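Side-chain contacts in malate Synthase (PDB 3OYZ), which catalyses the Claisen condensation of acetyl-CoA with glyoxylate and the hydrolysis that releases malate and CoA, a magnesium-dependent step of the glyoxylate cycle: residues A[64-67]-A[68-72]; A[418-422]-A[423-427]. All blocks are in the same frame, centred on the assembly; numbering follows the deposited sequence.

In the fold
Both contacts are local: each joins residues a few positions apart, so neither closes a long loop. After the first two strands of the TIM barrel, 13-18 and 45-49, comes helix 59-73 with contact 1. That helix links strand 45-49 to strand 80-81. The rest of the barrel and the antiparallel strands 364-369 and 382-387 follow before contact 2 is reached. Contact 2 lies at the bend between helix 413-420 and helix 422-428, near the C terminus. The two are in series, neither nesting nor crossing. The centres of contact 1 and contact 2 are about 50 Å apart, on opposite sides of the centre of the chain. Contact 1 belongs to the barrel, contact 2 to the C-terminal helices.

Contact 1: residues A[64-67]-A[68-72]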
ATOM      1  N   GLU A  64      -3.364  15.831 -37.328  1.00 43.73           N
ATOM      2  CA  GLU A  64      -3.203  17.069 -38.161  1.00 46.45           C
ATOM      3  C   GLU A  64      -3.538  18.328 -37.381  1.00 43.03           C
ATOM      4  O   GLU A  64      -2.725  19.260 -37.354  1.00 44.73           O
ATOM      5  CB  GLU A  64      -3.967  16.988 -39.500  1.00 47.67           C
ATOM      6  CG  GLU A  64      -3.188  16.066 -40.432  1.00 55.61           C
ATOM      7  CD  GLU A  64      -4.085  15.413 -41.483  1.00 70.37           C
ATOM      8  OE1 GLU A  64      -5.325  15.644 -41.459  1.00 74.87           O
ATOM      9  OE2 GLU A  64      -3.554  14.642 -42.323  1.00 76.17           O
ATOM     10  N   ASN A  65      -4.627  18.266 -36.614  1.00 43.13           N
ATOM     11  CA  ASN A  65      -5.018  19.427 -35.809  1.00 42.14           C
ATOM     12  C   ASN A  65      -3.938  19.780 -34.836  1.00 42.81           C
ATOM     13  O   ASN A  65      -3.633  20.970 -34.644  1.00 42.08           O
ATOM     14  CB  ASN A  65      -6.344  19.197 -35.070  1.00 42.43           C
ATOM     15  CG  ASN A  65      -7.505  19.258 -36.009  1.00 46.75           C
ATOM     16  OD1 ASN A  65      -7.261  19.590 -37.155  1.00 40.93           O
ATOM     17  ND2 ASN A  65      -8.693  18.806 -35.626  1.00 46.11           N
ATOM     18  N   ILE A  66      -3.348  18.741 -34.218  1.00 40.45           N
ATOM     19  CA  ILE A  66      -2.216  18.991 -33.341  1.00 38.64           C
ATOM     20  C   ILE A  66      -1.091  19.721 -34.024  1.00 38.44           C
ATOM     21  O   ILE A  66      -0.500  20.661 -33.490  1.00 40.53           O
ATOM     22  CB  ILE A  66      -1.617  17.610 -32.740  1.00 40.30           C
ATOM     23  CG1 ILE A  66      -2.571  17.080 -31.683  1.00 39.64           C
ATOM     24  CG2 ILE A  66      -0.257  17.896 -32.128  1.00 38.13           C
ATOM     25  CD1 ILE A  66      -2.357  15.515 -31.277  1.00 40.62           C
ATOM     26  N   VAL A  67      -0.688  19.252 -35.190  1.00 40.74           N
ATOM     27  CA  VAL A  67       0.388  19.969 -35.893  1.00 43.35           C
ATOM     28  C   VAL A  67       0.006  21.437 -36.214  1.00 43.45           C
ATOM     29  O   VAL A  67       0.770  22.379 -35.973  1.00 43.10           O
ATOM     30  CB  VAL A  67       0.813  19.306 -37.218  1.00 44.07           C
ATOM     31  CG1 VAL A  67       1.801  20.226 -37.998  1.00 46.59           C
ATOM     32  CG2 VAL A  67       1.463  17.974 -36.995  1.00 43.65           C
ATOM     33  N   GLU A  68      -1.207  21.611 -36.711  1.00 46.56           N
ATOM     34  CA  GLU A  68      -1.712  22.955 -37.114  1.00 47.97           C
ATOM     35  C   GLU A  68      -1.803  23.949 -35.957  1.00 47.69           C
ATOM     36  O   GLU A  68      -1.205  25.039 -36.039  1.00 49.27           O
ATOM     37  CB  GLU A  68      -3.081  22.738 -37.761  1.00 49.23           C
ATOM     38  CG  GLU A  68      -3.631  23.868 -38.647  1.00 57.46           C
ATOM     39  CD  GLU A  68      -5.144  23.785 -38.805  1.00 64.80           C
ATOM     40  OE1 GLU A  68      -5.749  22.716 -39.043  1.00 68.92           O
ATOM     41  OE2 GLU A  68      -5.778  24.848 -38.678  1.00 72.30           O
ATOM     42  N   VAL A  69      -2.494  23.576 -34.868  1.00 44.54           N
ATOM     43  CA  VAL A  69      -2.570  24.468 -33.715  1.00 44.00           C
ATOM     44  C   VAL A  69      -1.253  24.788 -33.041  1.00 43.73           C
ATOM     45  O   VAL A  69      -0.972  25.958 -32.709  1.00 42.56           O
ATOM     46  CB  VAL A  69      -3.561  24.003 -32.657  1.00 44.39           C
ATOM     47  CG1 VAL A  69      -3.475  24.929 -31.442  1.00 43.30           C
ATOM     48  CG2 VAL A  69      -4.966  23.842 -33.278  1.00 47.04           C
ATOM     49  N   ILE A  70      -0.400  23.780 -32.824  1.00 40.14           N
ATOM     50  CA  ILE A  70       0.833  24.077 -32.102  1.00 39.41           C
ATOM     51  C   ILE A  70       1.787  24.888 -32.991  1.00 40.65           C
ATOM     52  O   ILE A  70       2.611  25.695 -32.519  1.00 42.49           O
ATOM     53  CB  ILE A  70       1.570  22.715 -31.653  1.00 39.35           C
ATOM     54  CG1 ILE A  70       0.691  21.991 -30.638  1.00 40.69           C
ATOM     55  CG2 ILE A  70       2.915  23.043 -31.065  1.00 35.98           C
ATOM     56  CD1 ILE A  70       1.347  20.757 -29.978  1.00 49.78           C
ATOM     57  N   SER A  71       1.744  24.555 -34.267  1.00 40.88           N
ATOM     58  CA  SER A  71       2.397  25.387 -35.298  1.00 47.98           C
ATOM     59  C   SER A  71       2.120  26.909 -35.111  1.00 47.04           C
ATOM     60  O   SER A  71       3.016  27.740 -34.867  1.00 48.16           O
ATOM     61  CB  SER A  71       1.816  24.946 -36.655  1.00 45.86           C
ATOM     62  OG  SER A  71       2.834  25.129 -37.614  1.00 54.74           O
ATOM     63  N   GLU A  72       0.839  27.220 -35.102  1.00 49.73           N
ATOM     64  CA  GLU A  72       0.336  28.621 -35.087  1.00 51.54           C
ATOM     65  C   GLU A  72       0.383  29.303 -33.725  1.00 53.30           C
ATOM     66  O   GLU A  72       0.695  30.507 -33.641  1.00 53.35           O
ATOM     67  CB  GLU A  72      -1.069  28.651 -35.676  1.00 53.07           C
ATOM     68  CG  GLU A  72      -1.074  28.177 -37.127  1.00 52.89           C
ATOM     69  CD  GLU A  72      -2.450  27.841 -37.695  1.00 55.05           C
ATOM     70  OE1 GLU A  72      -3.435  27.753 -36.945  1.00 56.43           O
ATOM     71  OE2 GLU A  72      -2.593  27.624 -38.924  1.00 56.12           O
TER
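Ile66 and Ile70 run alongside each other, one helical turn apart. Their nearest side-chain carbons are Ile66 CG2 and Ile70 CD1, 3.9 Å apart. In Ile70 CG1 is anti to the carbonyl carbon (chi1 -65°), which brings CG1 back over the preceding turn, 3.4 Å from Ile66 O. Val69 does much the same with a methyl: its CG2 lies 3.4 Å from Asn65 O. This side of the helix is buried and close-packed. The backbone beneath it is regular. Glu68 N, Val69 N and Ile70 N hydrogen-bond to Glu64 O, Asn65 O and Ile66 O in turn; the bond from Val69 N to Asn65 O is 2.9 Å long, that from Ile70 N to Ile66 O 3.2 Å.

The side bearing Glu64 and Glu68 is looser. Glu64 is exposed and Glu68 partly so. Glu68 runs alongside the buried Asn65, but Asn65 OD1 and Glu68 OE1 stay 4.0 Å apart and the amide and carboxylate planes are 82° apart. The polar ends have other partners. Glu68 OE2 makes a salt bridge to Arg32, and Asn65 ND2 donates to Ser27 OG and Thr19 O, which should fix the rotation of the amide.

Both segments lie on helix 59-73, which joins strand 45-49 to strand 80-81 as the helix of a beta-alpha-beta unit in the TIM barrel. Val69 packs on Leu31, Arg32 and Ala35 of helix 29-36, while Ile66 and Val67 pack on Ile105 of helix 92-105.

Contact 2: residues A[418-422]-A[423-427]; sequences ERYGA and GVVER
The Tyr420 ring is approached obliquely by Val424 CG1 and Val425 CG2 from across the bend. Arg419 CG covers one face of the ring, 3.6 Å above its plane and displaced from the centre. The Arg419 guanidinium has Tyr420 CE2 at its edge, in plane. Arg419 NE also donates to Tyr420 OH at 3.1 Å, nearly straight (173°), with the hydroxyl oxygen close to the guanidinium plane. Phe402 meets the tyrosine ring with the two planes at about 90°.

Across the bend the touching is done at the root of the tyrosine. Tyr420 CB is 3.9 Å from Val425 CG2 and 4.0 Å from Val424 CB. With CG anti to the carbonyl carbon (chi1 -62°), the ring leads away from the next helix.

Gly421, with positive phi, is the first residue to leave helical geometry and is the N-cap of the next helix. Its O accepts from Val425 N at 3.1 Å. The bond from Glu426 N to Ala422 O is weak.

Tyr420 OH and Arg419 NH2 both hydrogen-bond to Pro273 O of the second subunit, at the subunit interface. A carbonyl can only accept, so the Tyr420 hydroxyl gives its proton to Pro273 O while accepting from Arg419 NE.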
ATOM      1  N   GLU A 418     -35.594 -15.236 -11.270  1.00 65.21           N
ATOM      2  CA  GLU A 418     -36.334 -14.593 -10.184  1.00 66.20           C
ATOM      3  C   GLU A 418     -35.799 -13.204  -9.793  1.00 65.82           C
ATOM      4  O   GLU A 418     -36.562 -12.235  -9.691  1.00 65.08           O
ATOM      5  CB  GLU A 418     -36.388 -15.498  -8.948  1.00 67.44           C
ATOM      6  CG  GLU A 418     -37.501 -16.547  -9.015  1.00 74.90           C
ATOM      7  CD  GLU A 418     -37.142 -17.882  -8.359  1.00 82.68           C
ATOM      8  OE1 GLU A 418     -36.176 -17.948  -7.547  1.00 84.98           O
ATOM      9  OE2 GLU A 418     -37.847 -18.871  -8.679  1.00 83.35           O
ATOM     10  N   ARG A 419     -34.488 -13.089  -9.571  1.00 64.04           N
ATOM     11  CA  ARG A 419     -33.898 -11.839  -9.082  1.00 62.42           C
ATOM     12  C   ARG A 419     -33.987 -10.689 -10.096  1.00 60.81           C
ATOM     13  O   ARG A 419     -34.300  -9.573  -9.685  1.00 59.08           O
ATOM     14  CB  ARG A 419     -32.504 -12.069  -8.440  1.00 62.55           C
ATOM     15  CG  ARG A 419     -31.414 -11.067  -8.796  1.00 63.37           C
ATOM     16  CD  ARG A 419     -30.000 -11.416  -8.238  1.00 61.55           C
ATOM     17  NE  ARG A 419     -29.275 -10.160  -8.038  1.00 60.64           N
ATOM     18  CZ  ARG A 419     -29.184  -9.532  -6.865  1.00 60.38           C
ATOM     19  NH1 ARG A 419     -29.739 -10.079  -5.792  1.00 63.52           N
ATOM     20  NH2 ARG A 419     -28.553  -8.367  -6.755  1.00 54.87           N
ATOM     21  N   TYR A 420     -33.778 -10.939 -11.390  1.00 60.77           N
ATOM     22  CA  TYR A 420     -33.825  -9.880 -12.396  1.00 62.40           C
ATOM     23  C   TYR A 420     -35.045  -9.769 -13.322  1.00 63.89           C
ATOM     24  O   TYR A 420     -35.314  -8.683 -13.852  1.00 63.89           O
ATOM     25  CB  TYR A 420     -32.596  -9.904 -13.315  1.00 62.02           C
ATOM     26  CG  TYR A 420     -31.298  -9.661 -12.576  1.00 63.47           C
ATOM     27  CD1 TYR A 420     -30.981  -8.404 -12.066  1.00 65.35           C
ATOM     28  CD2 TYR A 420     -30.419 -10.709 -12.342  1.00 64.92           C
ATOM     29  CE1 TYR A 420     -29.794  -8.192 -11.349  1.00 67.79           C
ATOM     30  CE2 TYR A 420     -29.243 -10.515 -11.630  1.00 65.70           C
ATOM     31  CZ  TYR A 420     -28.932  -9.258 -11.156  1.00 66.39           C
ATOM     32  OH  TYR A 420     -27.758  -9.110 -10.475  1.00 63.76           O
ATOM     33  N   GLY A 421     -35.702 -10.894 -13.589  1.00 64.63           N
ATOM     34  CA  GLY A 421     -36.662 -10.998 -14.688  1.00 66.67           C
ATOM     35  C   GLY A 421     -35.945 -11.455 -15.945  1.00 67.40           C
ATOM     36  O   GLY A 421     -34.848 -10.976 -16.235  1.00 67.28           O
ATOM     37  N   ALA A 422     -36.561 -12.374 -16.688  1.00 67.12           N
ATOM     38  CA  ALA A 422     -35.965 -13.027 -17.862  1.00 66.30           C
ATOM     39  C   ALA A 422     -35.605 -12.063 -18.991  1.00 65.93           C
ATOM     40  O   ALA A 422     -34.854 -12.381 -19.926  1.00 66.14           O
ATOM     41  CB  ALA A 422     -36.914 -14.113 -18.382  1.00 66.15           C
ATOM     42  N   GLY A 423     -36.197 -10.880 -18.915  1.00 65.92           N
ATOM     43  CA  GLY A 423     -35.975  -9.858 -19.929  1.00 65.67           C
ATOM     44  C   GLY A 423     -34.699  -9.090 -19.640  1.00 65.99           C
ATOM     45  O   GLY A 423     -33.884  -8.896 -20.544  1.00 66.25           O
ATOM     46  N   VAL A 424     -34.546  -8.633 -18.399  1.00 66.02           N
ATOM     47  CA  VAL A 424     -33.300  -7.996 -17.942  1.00 67.32           C
ATOM     48  C   VAL A 424     -32.101  -8.928 -18.168  1.00 67.08           C
ATOM     49  O   VAL A 424     -31.067  -8.488 -18.693  1.00 67.42           O
ATOM     50  CB  VAL A 424     -33.345  -7.562 -16.457  1.00 67.55           C
ATOM     51  CG1 VAL A 424     -32.030  -6.866 -16.057  1.00 67.34           C
ATOM     52  CG2 VAL A 424     -34.559  -6.685 -16.177  1.00 68.19           C
ATOM     53  N   VAL A 425     -32.290 -10.210 -17.858  1.00 65.92           N
ATOM     54  CA  VAL A 425     -31.276 -11.222 -18.077  1.00 65.93           C
ATOM     55  C   VAL A 425     -30.797 -11.297 -19.513  1.00 67.49           C
ATOM     56  O   VAL A 425     -29.583 -11.377 -19.740  1.00 67.27           O
ATOM     57  CB  VAL A 425     -31.681 -12.613 -17.554  1.00 65.32           C
ATOM     58  CG1 VAL A 425     -30.676 -13.684 -17.962  1.00 64.43           C
ATOM     59  CG2 VAL A 425     -31.832 -12.599 -16.053  1.00 63.36           C
ATOM     60  N   GLU A 426     -31.720 -11.293 -20.478  1.00 69.30           N
ATOM     61  CA  GLU A 426     -31.347 -11.627 -21.856  1.00 69.53           C
ATOM     62  C   GLU A 426     -30.722 -10.383 -22.444  1.00 68.48           C
ATOM     63  O   GLU A 426     -29.834 -10.479 -23.291  1.00 69.03           O
ATOM     64  CB  GLU A 426     -32.518 -12.141 -22.708  1.00 71.88           C
ATOM     65  CG  GLU A 426     -32.950 -13.603 -22.426  1.00 77.84           C
ATOM     66  CD  GLU A 426     -31.793 -14.603 -22.159  1.00 86.98           C
ATOM     67  OE1 GLU A 426     -30.773 -14.620 -22.904  1.00 87.21           O
ATOM     68  OE2 GLU A 426     -31.915 -15.406 -21.195  1.00 87.91           O
ATOM     69  N   ARG A 427     -31.113  -9.226 -21.923  1.00 67.37           N
ATOM     70  CA  ARG A 427     -30.429  -7.983 -22.296  1.00 67.16           C
ATOM     71  C   ARG A 427     -28.947  -7.919 -21.872  1.00 66.47           C
ATOM     72  O   ARG A 427     -28.111  -7.509 -22.683  1.00 66.50           O
ATOM     73  CB  ARG A 427     -31.187  -6.774 -21.745  1.00 67.68           C
ATOM     74  CG  ARG A 427     -30.839  -5.490 -22.469  1.00 69.77           C
ATOM     75  CD  ARG A 427     -31.991  -4.518 -22.383  1.00 73.62           C
ATOM     76  NE  ARG A 427     -31.771  -3.398 -21.476  1.00 75.12           N
ATOM     77  CZ  ARG A 427     -31.088  -2.295 -21.777  1.00 75.42           C
ATOM     78  NH1 ARG A 427     -30.490  -2.169 -22.958  1.00 74.51           N
ATOM     79  NH2 ARG A 427     -30.997  -1.320 -20.881  1.00 71.59           N
TER